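3-deoxy-D-manno-octulosonate 8-phosphate phosphatase KdsC (Xanthomonas campestris pv. campestris, PDB 4NAV) probably hydrolyses 3-deoxy-D-manno-octulosonate 8-phosphate to 3-deoxy-D-manno-octulosonate and inorganic phosphate as a magnesium-dependent homotetrameric phosphatase of lipopolysaccharide biosynthesis. Local coordinates at residues C24-G29 with K93-A98; V113-D118 with L123-A128; E44-N49 with R72-A77; Q58-H61 with H65-L68; T150-G155 with A159-D164. All blocks are in the same frame, centred on the assembly; numbering follows the deposited sequence.

Overall arrangement
Along the chain, contact 3 lies inside the loop that contact 1 closes, and contact 4 lies inside that of contact 3; contacts 2 and 5 follow in series. Contacts 1, 2 and 4 all reach the central parallel sheet, where strand 22-25 sits between 65-70 and 113-116. Contacts 1 and 2 have centres about 8 Å apart and meet at D26 and D118, the two predicted magnesium ligands. Contact 3, centred about 14 Å from contact 1, brings K46 of the hairpin to D28. Contact 5 packs helix 158-169 against M116 and L114 of contact 2 and reaches L59 of contact 4. The predicted site thus lies where sheet, hairpin and neighbouring subunits converge.

Contact 1 of 5, residues C24-G29 with K93-A98; sequences CFDVDG and KNKRLA
D26 and K95 carry the whole contact through one salt bridge, D26 OD1 to K95 NZ at 2.6 Å. The lysine leaves the first turn of helix 95-105 and points at the loop that follows strand 22-25. Beyond CG its chain is fully extended, with chi3 at 176°, and this length lets the ammonium span the gap between backbones whose nearest CA atoms, those of D26 and K95, are still 9.2 Å apart. The aspartate side chain crosses the lysine obliquely; D26 OD2 lies 4.6 Å from K95 NZ, so OD1 alone faces the ammonium. D26 OD2 is close to D118 OD1, two like charges side by side, consistent with a shared magnesium site. D26 and D28 fit the DxDx(T/V) signature of haloacid dehalogenase-like hydrolases, set at a strand end as in that superfamily; D26 and D118 are predicted magnesium ligands and D28 a predicted substrate contact. K95 is consistent with the basic residue of the third HAD motif, which comes from a helix start to this same cluster of carboxylates. Three partners, D26, D122 (a second salt bridge) and the I69 carbonyl (a hydrogen bond), fix its ammonium between the acidic groups. The helix that delivers it begins with a proper cap: N94 OD1 accepts from L97 N at 2.7 Å, a nearly straight bond of 168° with the donor tilted 21° out of the carbonyl plane. N94 ND2 reaches the carbonyl of A182 in the second subunit.

Contact 2 of 5, residues V113-D118 with L123-A128; sequences VLFMGD and LPALLA
F115 on strand 113-116 and L126 on helix 123-126 mark the closest backbone approach, with their CA atoms 6.1 Å apart. The phenylalanine points straight at the helix and presents a ring face to it. A125 CB sits over the centre of that face, 3.7 Å from the ring centroid and 14° off the ring normal, a clear CH-pi contact. A chi1 of -165° carries the F115 ring away from its own amide nitrogen, and it stands off the strand flat against the helix. L126 approaches F115 at about a right angle. Its CD2 methyl lies 3.6 Å from F115 O and 4.1 Å from F115 CD2, meeting backbone and ring at once. The same methyl is 4.2 Å from G117 N, which places it beside the strand's exit toward D118. Strand 113-116, helix 123-126 and strand 131-133 form a beta-alpha-beta unit of the Rossmann-like HAD fold, and this is the packing of its short helix on its first strand. V99 of helix 95-105 also touches F115, while P132 of strand 131-133 meets L126. D118, just past the strand, is a predicted magnesium ligand, and its amide bonds to the carboxylate of D122, immediately before the helix. No hydrogen bond crosses between the two segments: F115 spends its backbone groups on L131 and V133 in the sheet, so the contact between helix and strand rests on buried apolar packing and the CH-pi contact.

Contact 3 of 5, residues E44-N49 with R72-A77; sequences ESKAFN and RASLSA
K46 stretches from strand 44-49 toward the start of helix 75-84, and its NZ comes to S74 OG at 3.3 Å, a weak hydrogen bond. The lysine chain is extended beyond CG and runs alongside the helix start, passing S76 on the way; K46 CG is 4.4 Å from S76 OG. S74 is the N-cap of the helix. With chi1 at 79° its OG lies between the backbone N and the carbonyl carbon, from where it also accepts, again weakly, from A77 N at 3.4 Å and 159°. One hydroxyl thus faces both the helix end and the lysine. The stronger partner of K46 is D28, a predicted substrate-binding residue, whose carboxylate forms a salt bridge with the ammonium. S76 OG lies 4.2 Å from E44 O and makes its weak hydrogen bond to the carbonyl of D39 in the third subunit instead. That subunit also extends the strand through K46, A47 and F48 as an antiparallel ladder, and its Y38 meets the F48 ring edge-to-face. A hairpin strand shared between subunits and sending a lysine into the DxD site fits the KdsC tetramers, HAD phosphatases without a large cap domain.

Contact 4 of 5, residues Q58-H61 with H65-L68; sequences QLEH and HVAL
E60 lays its carboxylate beside the backbone and side chain of V66, where strand 65-70 begins. E60 OE1 is 3.1 Å from V66 N, which donates a weak hydrogen bond bent to 132°, and it also touches V66 CB at 3.3 Å. The chain gets there by folding at chi2 (74°), which turns the acid back from the last turn of helix 50-61 toward the strand. E60 OE2 comes within 4.3 Å of H65 CD2. One residue earlier, L59 packs its CB against V66 CG2 at 3.7 Å, the two side chains crossing at about a right angle. V66 thus meets the CB methylene of L59 and the OE1 of E60, two successive residues of the helix. The backbones themselves come to 5.8 Å between the CA atoms of E60 and H65, which flank the short turn that carries the chain from helix into the parallel sheet. L59 reaches on to A23 of the next strand and to C163 and V166 of helix 158-169. The mix implies a graded contact: apolar packing faces the interior, while the weak carboxylate bond adds a little polar contact at the partly exposed end.

Contact 5 of 5, residues T150-G155 with A159-D164; sequences TRARGG and AREVCD
A chi1 of -167° swings E161 CG away from its own amide nitrogen and the chain runs straight on from there, which carries the carboxylate off helix 158-169 into the bend at residues 150-152. It grips the loop with both oxygens. E161 OE2 accepts from R151 N at 2.9 Å, and E161 OE1 accepts from A152 N, also at 2.9 Å and nearly straight (161°). Each oxygen uses its syn lone pair, so the acid is bidentate on two successive amides and its rotation is fixed. R151 folds at chi3, bringing the guanidinium flat over the same group: the two planes lie 14° apart, and E161 OE2 stands 3.3 Å above the guanidinium plane, over its centre. The R151 NH2 to E161 OE2 salt bridge, 3.5 Å long, works through charge alone, since no N-H points at the oxygen, and it probably adds to the stabilisation of the carboxylate's negative charge. The bend is tightened from within by T150 OG1, which donates to A152 O at 2.7 Å in the carbonyl plane. T150 CB rests 3.5 Å from E161 OE1, while T150 CG2 turns to the interior and meets V162 CG2 at 3.7 Å. On the helix, R160 pairs with D164, its NE donating to OD1, and sends NH1 to D119 of the third subunit. T150 and V162 both continue onto M116 of strand 113-116 and V133 of strand 131-133, and A159 and C163 lean on helix 50-61, so the loop and helix 158-169 together cover this face of the parallel sheet.

Contact 1 of 5, residues C24-G29 with K93-A98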
# COMPACT_ATOMS: atom_id res chain seq x y z
N CYS A 24 -18.87 -15.27 9.65
CA CYS A 24 -17.58 -15.91 9.37
C CYS A 24 -16.87 -15.15 8.30
O CYS A 24 -17.50 -14.69 7.36
CB CYS A 24 -17.79 -17.33 8.89
SG CYS A 24 -18.72 -18.36 10.03
N PHE A 25 -15.55 -15.05 8.41
CA PHE A 25 -14.76 -14.26 7.49
C PHE A 25 -13.54 -15.02 7.02
O PHE A 25 -12.74 -15.46 7.84
CB PHE A 25 -14.29 -12.99 8.18
CG PHE A 25 -15.39 -12.05 8.54
CD1 PHE A 25 -15.67 -10.94 7.74
CD2 PHE A 25 -16.15 -12.28 9.66
CE1 PHE A 25 -16.68 -10.07 8.07
CE2 PHE A 25 -17.17 -11.42 10.00
CZ PHE A 25 -17.44 -10.32 9.21
N ASP A 26 -13.37 -15.12 5.70
CA ASP A 26 -12.09 -15.49 5.13
C ASP A 26 -11.05 -14.50 5.63
O ASP A 26 -11.38 -13.40 6.06
CB ASP A 26 -12.15 -15.40 3.60
CG ASP A 26 -10.92 -16.00 2.92
OD1 ASP A 26 -10.47 -17.07 3.41
OD2 ASP A 26 -10.43 -15.41 1.91
N VAL A 27 -9.78 -14.87 5.61
CA VAL A 27 -8.73 -13.95 6.02
C VAL A 27 -8.21 -13.19 4.79
O VAL A 27 -8.45 -11.98 4.63
CB VAL A 27 -7.61 -14.70 6.77
CG1 VAL A 27 -6.48 -13.76 7.15
CG2 VAL A 27 -8.17 -15.34 8.04
N ASP A 28 -7.46 -13.90 3.96
CA ASP A 28 -6.77 -13.27 2.86
C ASP A 28 -7.69 -12.89 1.76
O ASP A 28 -8.46 -13.72 1.24
CB ASP A 28 -5.68 -14.17 2.36
CG ASP A 28 -4.48 -14.15 3.27
OD1 ASP A 28 -3.77 -13.09 3.32
OD2 ASP A 28 -4.24 -15.20 3.90
N GLY A 29 -7.59 -11.62 1.41
CA GLY A 29 -8.41 -11.01 0.39
C GLY A 29 -9.72 -10.45 0.91
O GLY A 29 -10.46 -9.81 0.16
N LYS A 93 -9.65 -27.69 5.48
CA LYS A 93 -9.69 -28.34 4.17
C LYS A 93 -10.99 -27.95 3.45
O LYS A 93 -10.97 -27.61 2.26
CB LYS A 93 -9.57 -29.88 4.30
N ASN A 94 -12.11 -27.95 4.16
CA ASN A 94 -13.39 -27.52 3.58
C ASN A 94 -14.15 -26.53 4.46
O ASN A 94 -14.52 -26.85 5.60
CB ASN A 94 -14.28 -28.73 3.28
CG ASN A 94 -15.64 -28.32 2.73
OD1 ASN A 94 -16.43 -27.71 3.45
ND2 ASN A 94 -15.90 -28.61 1.46
N LYS A 95 -14.42 -25.35 3.92
CA LYS A 95 -14.97 -24.26 4.71
C LYS A 95 -16.44 -24.48 5.03
O LYS A 95 -16.88 -24.21 6.14
CB LYS A 95 -14.71 -22.92 4.04
CG LYS A 95 -13.22 -22.71 3.81
CD LYS A 95 -12.84 -21.25 3.73
CE LYS A 95 -11.34 -21.08 3.61
NZ LYS A 95 -10.89 -19.66 3.70
N ARG A 96 -17.18 -25.05 4.09
CA ARG A 96 -18.56 -25.46 4.37
C ARG A 96 -18.63 -26.32 5.63
O ARG A 96 -19.36 -25.99 6.54
CB ARG A 96 -19.17 -26.24 3.19
CG ARG A 96 -20.68 -26.41 3.30
CD ARG A 96 -21.29 -27.06 2.05
NE ARG A 96 -21.45 -28.51 2.08
CZ ARG A 96 -20.54 -29.38 1.66
NH1 ARG A 96 -19.37 -28.98 1.19
NH2 ARG A 96 -20.81 -30.67 1.73
N LEU A 97 -17.85 -27.40 5.67
CA LEU A 97 -17.86 -28.33 6.81
C LEU A 97 -17.50 -27.60 8.10
O LEU A 97 -18.12 -27.83 9.13
CB LEU A 97 -16.94 -29.53 6.58
N ALA A 98 -16.53 -26.68 8.03
CA ALA A 98 -16.17 -25.90 9.21
C ALA A 98 -17.37 -25.09 9.69
O ALA A 98 -17.73 -25.14 10.86
CB ALA A 98 -15.01 -24.99 8.90

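Contact 2 of 5, residues V113-D118 with L123-A128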
# COMPACT_ATOMS: atom_id res chain seq x y z
N VAL A 113 -26.40 -17.66 9.19
CA VAL A 113 -24.97 -17.50 9.05
C VAL A 113 -24.63 -16.56 7.89
O VAL A 113 -25.23 -16.61 6.83
CB VAL A 113 -24.31 -18.85 8.75
CG1 VAL A 113 -22.79 -18.71 8.70
CG2 VAL A 113 -24.72 -19.87 9.79
N LEU A 114 -23.64 -15.71 8.14
CA LEU A 114 -23.08 -14.83 7.14
C LEU A 114 -21.68 -15.29 6.85
O LEU A 114 -20.95 -15.63 7.79
CB LEU A 114 -22.98 -13.42 7.68
CG LEU A 114 -22.26 -12.41 6.77
CD1 LEU A 114 -22.90 -11.05 6.99
CD2 LEU A 114 -20.76 -12.34 6.97
N PHE A 115 -21.29 -15.30 5.58
CA PHE A 115 -19.92 -15.67 5.23
C PHE A 115 -19.36 -14.70 4.24
O PHE A 115 -20.00 -14.40 3.23
CB PHE A 115 -19.86 -17.07 4.63
CG PHE A 115 -18.47 -17.64 4.59
CD1 PHE A 115 -18.05 -18.58 5.53
CD2 PHE A 115 -17.59 -17.23 3.64
CE1 PHE A 115 -16.78 -19.10 5.51
CE2 PHE A 115 -16.30 -17.73 3.62
CZ PHE A 115 -15.90 -18.68 4.55
N MET A 116 -18.17 -14.20 4.50
CA MET A 116 -17.53 -13.29 3.59
C MET A 116 -16.23 -13.88 3.09
O MET A 116 -15.36 -14.23 3.90
CB MET A 116 -17.23 -12.00 4.30
CG MET A 116 -16.71 -10.92 3.41
SD MET A 116 -16.38 -9.49 4.40
CE MET A 116 -16.29 -8.22 3.14
N GLY A 117 -16.09 -13.99 1.77
CA GLY A 117 -14.88 -14.55 1.17
C GLY A 117 -14.61 -13.92 -0.18
O GLY A 117 -15.43 -13.19 -0.70
N ASP A 118 -13.44 -14.22 -0.76
CA ASP A 118 -13.01 -13.55 -2.00
C ASP A 118 -12.61 -14.48 -3.15
O ASP A 118 -12.49 -14.01 -4.27
CB ASP A 118 -11.83 -12.63 -1.70
CG ASP A 118 -10.58 -13.38 -1.31
OD1 ASP A 118 -10.62 -14.22 -0.37
OD2 ASP A 118 -9.54 -13.14 -1.98
N LEU A 123 -15.91 -20.81 -1.77
CA LEU A 123 -17.12 -21.00 -2.55
C LEU A 123 -18.09 -22.02 -1.95
O LEU A 123 -19.30 -21.82 -2.01
CB LEU A 123 -16.75 -21.37 -3.98
CG LEU A 123 -17.42 -20.76 -5.21
CD1 LEU A 123 -17.76 -21.76 -6.31
CD2 LEU A 123 -18.63 -19.97 -4.78
N PRO A 124 -17.59 -23.11 -1.37
CA PRO A 124 -18.51 -24.08 -0.79
C PRO A 124 -19.39 -23.48 0.28
O PRO A 124 -20.59 -23.74 0.35
CB PRO A 124 -17.57 -25.12 -0.19
CG PRO A 124 -16.34 -25.07 -1.04
CD PRO A 124 -16.20 -23.61 -1.34
N ALA A 125 -18.78 -22.63 1.09
CA ALA A 125 -19.47 -21.91 2.14
C ALA A 125 -20.36 -20.81 1.56
O ALA A 125 -21.52 -20.66 1.96
CB ALA A 125 -18.46 -21.32 3.10
N LEU A 126 -19.81 -20.00 0.67
CA LEU A 126 -20.60 -18.93 0.10
C LEU A 126 -21.90 -19.47 -0.46
O LEU A 126 -22.97 -18.83 -0.29
CB LEU A 126 -19.83 -18.21 -0.97
CG LEU A 126 -18.73 -17.31 -0.41
CD1 LEU A 126 -17.68 -16.97 -1.46
CD2 LEU A 126 -19.35 -16.03 0.14
N LEU A 127 -21.86 -20.66 -1.06
CA LEU A 127 -23.09 -21.25 -1.63
C LEU A 127 -24.01 -21.93 -0.64
O LEU A 127 -25.15 -22.25 -0.98
CB LEU A 127 -22.75 -22.23 -2.75
CG LEU A 127 -22.21 -21.58 -4.02
CD1 LEU A 127 -21.99 -22.64 -5.10
CD2 LEU A 127 -23.12 -20.48 -4.55
N ALA A 128 -23.55 -22.15 0.59
CA ALA A 128 -24.33 -22.84 1.60
C ALA A 128 -25.00 -21.91 2.65
O ALA A 128 -26.01 -22.27 3.24
CB ALA A 128 -23.46 -23.87 2.28

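Contact 3 of 5, residues E44-N49 with R72-A77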
# COMPACT_ATOMS: atom_id res chain seq x y z
N GLU A 44 6.13 -15.04 7.01
CA GLU A 44 5.04 -14.28 6.39
C GLU A 44 4.33 -13.28 7.32
O GLU A 44 4.20 -13.52 8.52
CB GLU A 44 4.00 -15.25 5.82
CG GLU A 44 4.56 -16.16 4.74
CD GLU A 44 3.55 -17.17 4.25
OE1 GLU A 44 2.34 -16.93 4.41
OE2 GLU A 44 3.95 -18.21 3.70
N SER A 45 3.88 -12.15 6.75
CA SER A 45 3.03 -11.19 7.44
C SER A 45 1.86 -10.82 6.55
O SER A 45 1.94 -10.92 5.33
CB SER A 45 3.81 -9.92 7.78
OG SER A 45 4.89 -10.14 8.65
N LYS A 46 0.80 -10.32 7.17
CA LYS A 46 -0.39 -9.83 6.46
C LYS A 46 -0.78 -8.51 7.08
O LYS A 46 -0.40 -8.24 8.20
CB LYS A 46 -1.57 -10.79 6.60
CG LYS A 46 -1.20 -12.26 6.81
CD LYS A 46 -2.40 -13.20 6.74
CE LYS A 46 -1.97 -14.56 6.23
NZ LYS A 46 -2.92 -15.65 6.63
N ALA A 47 -1.54 -7.70 6.36
CA ALA A 47 -2.04 -6.46 6.91
C ALA A 47 -3.54 -6.53 7.14
O ALA A 47 -4.33 -6.66 6.19
CB ALA A 47 -1.72 -5.31 6.00
N PHE A 48 -3.93 -6.42 8.40
CA PHE A 48 -5.34 -6.23 8.75
C PHE A 48 -5.59 -4.73 8.91
O PHE A 48 -4.66 -3.94 8.82
CB PHE A 48 -5.66 -6.96 10.05
CG PHE A 48 -5.42 -8.42 9.98
CD1 PHE A 48 -6.40 -9.27 9.52
CD2 PHE A 48 -4.18 -8.94 10.30
CE1 PHE A 48 -6.16 -10.64 9.42
CE2 PHE A 48 -3.94 -10.30 10.19
CZ PHE A 48 -4.93 -11.15 9.76
N ASN A 49 -6.85 -4.37 9.11
CA ASN A 49 -7.30 -2.99 9.07
C ASN A 49 -8.04 -2.65 10.35
O ASN A 49 -8.90 -3.41 10.75
CB ASN A 49 -8.27 -2.84 7.90
CG ASN A 49 -8.88 -1.45 7.84
OD1 ASN A 49 -9.81 -1.13 8.60
ND2 ASN A 49 -8.44 -0.67 6.85
N ARG A 72 -4.91 -21.64 5.39
CA ARG A 72 -3.50 -21.50 5.76
C ARG A 72 -3.36 -21.83 7.23
O ARG A 72 -4.29 -21.67 7.99
CB ARG A 72 -2.98 -20.07 5.50
N ALA A 73 -2.19 -22.32 7.62
CA ALA A 73 -1.94 -22.69 9.01
C ALA A 73 -1.15 -21.58 9.70
O ALA A 73 -0.06 -21.83 10.18
CB ALA A 73 -1.18 -24.01 9.06
N SER A 74 -1.69 -20.35 9.73
CA SER A 74 -0.89 -19.17 10.15
C SER A 74 -1.13 -18.73 11.60
O SER A 74 -2.27 -18.55 12.01
CB SER A 74 -1.12 -17.99 9.19
OG SER A 74 -2.33 -17.32 9.47
N LEU A 75 -0.05 -18.54 12.36
CA LEU A 75 -0.18 -17.98 13.72
C LEU A 75 -0.70 -16.53 13.67
O LEU A 75 -1.29 -16.06 14.66
CB LEU A 75 1.16 -18.07 14.48
N SER A 76 -0.48 -15.83 12.54
CA SER A 76 -0.94 -14.44 12.34
C SER A 76 -2.40 -14.30 12.64
O SER A 76 -2.82 -13.46 13.42
CB SER A 76 -0.79 -14.00 10.88
OG SER A 76 0.55 -13.87 10.48
N ALA A 77 -3.17 -15.15 11.96
CA ALA A 77 -4.61 -15.13 12.02
C ALA A 77 -5.11 -15.45 13.42
O ALA A 77 -6.05 -14.80 13.91
CB ALA A 77 -5.17 -16.12 11.02

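Contact 4 of 5, residues Q58-H61 with H65-L68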
# COMPACT_ATOMS: atom_id res chain seq x y z
N GLN A 58 -17.65 -5.05 17.43
CA GLN A 58 -18.99 -4.54 17.62
C GLN A 58 -20.01 -5.61 17.36
O GLN A 58 -21.03 -5.68 18.07
CB GLN A 58 -19.22 -3.40 16.70
CG GLN A 58 -18.18 -2.35 16.92
CD GLN A 58 -18.59 -1.33 17.90
OE1 GLN A 58 -18.20 -1.37 19.07
NE2 GLN A 58 -19.45 -0.42 17.44
N LEU A 59 -19.73 -6.44 16.36
CA LEU A 59 -20.51 -7.66 16.17
C LEU A 59 -20.46 -8.54 17.41
O LEU A 59 -21.49 -8.96 17.92
CB LEU A 59 -20.00 -8.46 14.98
CG LEU A 59 -20.31 -7.94 13.59
CD1 LEU A 59 -19.84 -8.95 12.58
CD2 LEU A 59 -21.80 -7.66 13.37
N GLU A 60 -19.26 -8.76 17.95
CA GLU A 60 -19.19 -9.58 19.13
C GLU A 60 -19.99 -8.89 20.27
O GLU A 60 -20.82 -9.52 20.92
CB GLU A 60 -17.74 -9.90 19.52
CG GLU A 60 -17.56 -11.19 20.34
CD GLU A 60 -17.72 -12.49 19.53
OE1 GLU A 60 -17.30 -12.54 18.35
OE2 GLU A 60 -18.26 -13.48 20.10
N HIS A 61 -19.78 -7.60 20.45
CA HIS A 61 -20.45 -6.82 21.48
C HIS A 61 -21.96 -6.83 21.34
O HIS A 61 -22.69 -6.70 22.34
CB HIS A 61 -19.92 -5.38 21.41
CG HIS A 61 -20.15 -4.58 22.64
ND1 HIS A 61 -21.25 -3.77 22.80
CD2 HIS A 61 -19.41 -4.45 23.76
CE1 HIS A 61 -21.18 -3.18 23.98
NE2 HIS A 61 -20.07 -3.57 24.58
N HIS A 65 -21.79 -14.12 17.20
CA HIS A 65 -20.55 -14.87 17.18
C HIS A 65 -19.72 -14.61 15.89
O HIS A 65 -20.25 -14.62 14.79
CB HIS A 65 -20.82 -16.35 17.34
CG HIS A 65 -21.50 -16.69 18.64
ND1 HIS A 65 -22.83 -17.06 18.71
CD2 HIS A 65 -21.04 -16.69 19.91
CE1 HIS A 65 -23.16 -17.28 19.96
NE2 HIS A 65 -22.09 -17.07 20.72
N VAL A 66 -18.44 -14.33 16.06
CA VAL A 66 -17.56 -14.06 14.94
C VAL A 66 -16.45 -15.10 14.82
O VAL A 66 -15.84 -15.49 15.80
CB VAL A 66 -16.95 -12.67 15.06
CG1 VAL A 66 -16.00 -12.41 13.89
CG2 VAL A 66 -18.07 -11.63 15.09
N ALA A 67 -16.22 -15.56 13.61
CA ALA A 67 -15.23 -16.59 13.37
C ALA A 67 -14.40 -16.25 12.16
O ALA A 67 -14.92 -15.74 11.17
CB ALA A 67 -15.91 -17.92 13.17
N LEU A 68 -13.10 -16.49 12.25
CA LEU A 68 -12.20 -16.36 11.10
C LEU A 68 -11.90 -17.76 10.61
O LEU A 68 -11.72 -18.67 11.42
CB LEU A 68 -10.90 -15.70 11.51
CG LEU A 68 -11.02 -14.41 12.30
CD1 LEU A 68 -9.65 -13.80 12.53
CD2 LEU A 68 -11.93 -13.42 11.60

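Contact 5 of 5, residues T150-G155 with A159-D164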
# COMPACT_ATOMS: atom_id res chain seq x y z
N THR A 150 -19.51 -5.56 -1.31
CA THR A 150 -19.23 -4.31 -0.67
C THR A 150 -18.67 -3.32 -1.67
O THR A 150 -18.00 -3.67 -2.64
CB THR A 150 -18.22 -4.49 0.49
OG1 THR A 150 -16.97 -4.99 0.01
CG2 THR A 150 -18.79 -5.44 1.53
N ARG A 151 -18.89 -2.05 -1.40
CA ARG A 151 -18.22 -1.01 -2.16
C ARG A 151 -16.70 -1.08 -1.92
O ARG A 151 -15.94 -0.93 -2.84
CB ARG A 151 -18.77 0.38 -1.81
CG ARG A 151 -20.10 0.70 -2.47
CD ARG A 151 -20.88 1.80 -1.74
NE ARG A 151 -21.90 1.26 -0.83
CZ ARG A 151 -21.85 1.25 0.51
NH1 ARG A 151 -20.82 1.77 1.19
NH2 ARG A 151 -22.85 0.71 1.19
N ALA A 152 -16.28 -1.28 -0.68
CA ALA A 152 -14.86 -1.24 -0.34
C ALA A 152 -14.15 -2.55 -0.63
O ALA A 152 -14.77 -3.61 -0.72
CB ALA A 152 -14.65 -0.85 1.12
N ARG A 153 -12.84 -2.45 -0.69
CA ARG A 153 -11.94 -3.57 -0.97
C ARG A 153 -11.49 -4.25 0.30
O ARG A 153 -11.47 -3.66 1.38
CB ARG A 153 -10.70 -3.07 -1.74
CG ARG A 153 -11.05 -2.44 -3.09
CD ARG A 153 -9.94 -1.97 -4.02
NE ARG A 153 -10.26 -2.40 -5.39
CZ ARG A 153 -9.37 -2.60 -6.36
NH1 ARG A 153 -8.07 -2.45 -6.13
NH2 ARG A 153 -9.80 -2.96 -7.56
N GLY A 154 -11.13 -5.52 0.16
CA GLY A 154 -10.61 -6.30 1.26
C GLY A 154 -9.42 -5.59 1.81
O GLY A 154 -8.59 -5.08 1.07
N GLY A 155 -9.36 -5.49 3.12
CA GLY A 155 -8.23 -4.85 3.80
C GLY A 155 -8.29 -3.33 3.74
O GLY A 155 -7.35 -2.66 4.18
N ALA A 159 -14.83 -5.42 5.42
CA ALA A 159 -15.45 -6.12 6.53
C ALA A 159 -16.22 -5.17 7.48
O ALA A 159 -17.29 -5.52 7.97
CB ALA A 159 -14.40 -6.92 7.30
N ARG A 160 -15.68 -3.99 7.73
CA ARG A 160 -16.41 -3.01 8.49
C ARG A 160 -17.71 -2.70 7.78
O ARG A 160 -18.78 -2.61 8.41
CB ARG A 160 -15.61 -1.71 8.65
CG ARG A 160 -16.35 -0.58 9.35
CD ARG A 160 -16.90 -1.05 10.70
NE ARG A 160 -17.36 0.08 11.51
CZ ARG A 160 -16.57 0.93 12.18
NH1 ARG A 160 -15.24 0.81 12.12
NH2 ARG A 160 -17.12 1.90 12.89
N GLU A 161 -17.65 -2.56 6.46
CA GLU A 161 -18.85 -2.26 5.70
C GLU A 161 -19.93 -3.30 5.95
O GLU A 161 -21.12 -2.98 6.03
CB GLU A 161 -18.54 -2.11 4.21
CG GLU A 161 -19.68 -1.50 3.41
CD GLU A 161 -19.36 -1.46 1.92
OE1 GLU A 161 -18.17 -1.18 1.53
OE2 GLU A 161 -20.30 -1.73 1.13
N VAL A 162 -19.52 -4.56 6.05
CA VAL A 162 -20.43 -5.63 6.33
C VAL A 162 -20.95 -5.49 7.75
O VAL A 162 -22.16 -5.51 7.98
CB VAL A 162 -19.74 -6.99 6.14
CG1 VAL A 162 -20.51 -8.13 6.80
CG2 VAL A 162 -19.58 -7.28 4.67
N CYS A 163 -20.04 -5.39 8.71
CA CYS A 163 -20.42 -5.22 10.10
C CYS A 163 -21.47 -4.11 10.25
O CYS A 163 -22.51 -4.30 10.87
CB CYS A 163 -19.20 -4.94 10.93
SG CYS A 163 -18.02 -6.35 11.01
N ASP A 164 -21.23 -2.96 9.63
CA ASP A 164 -22.17 -1.85 9.76
C ASP A 164 -23.58 -2.20 9.27
O ASP A 164 -24.57 -1.89 9.95
CB ASP A 164 -21.65 -0.66 8.99
CG ASP A 164 -20.38 -0.08 9.59
OD1 ASP A 164 -20.05 -0.39 10.76
OD2 ASP A 164 -19.73 0.73 8.90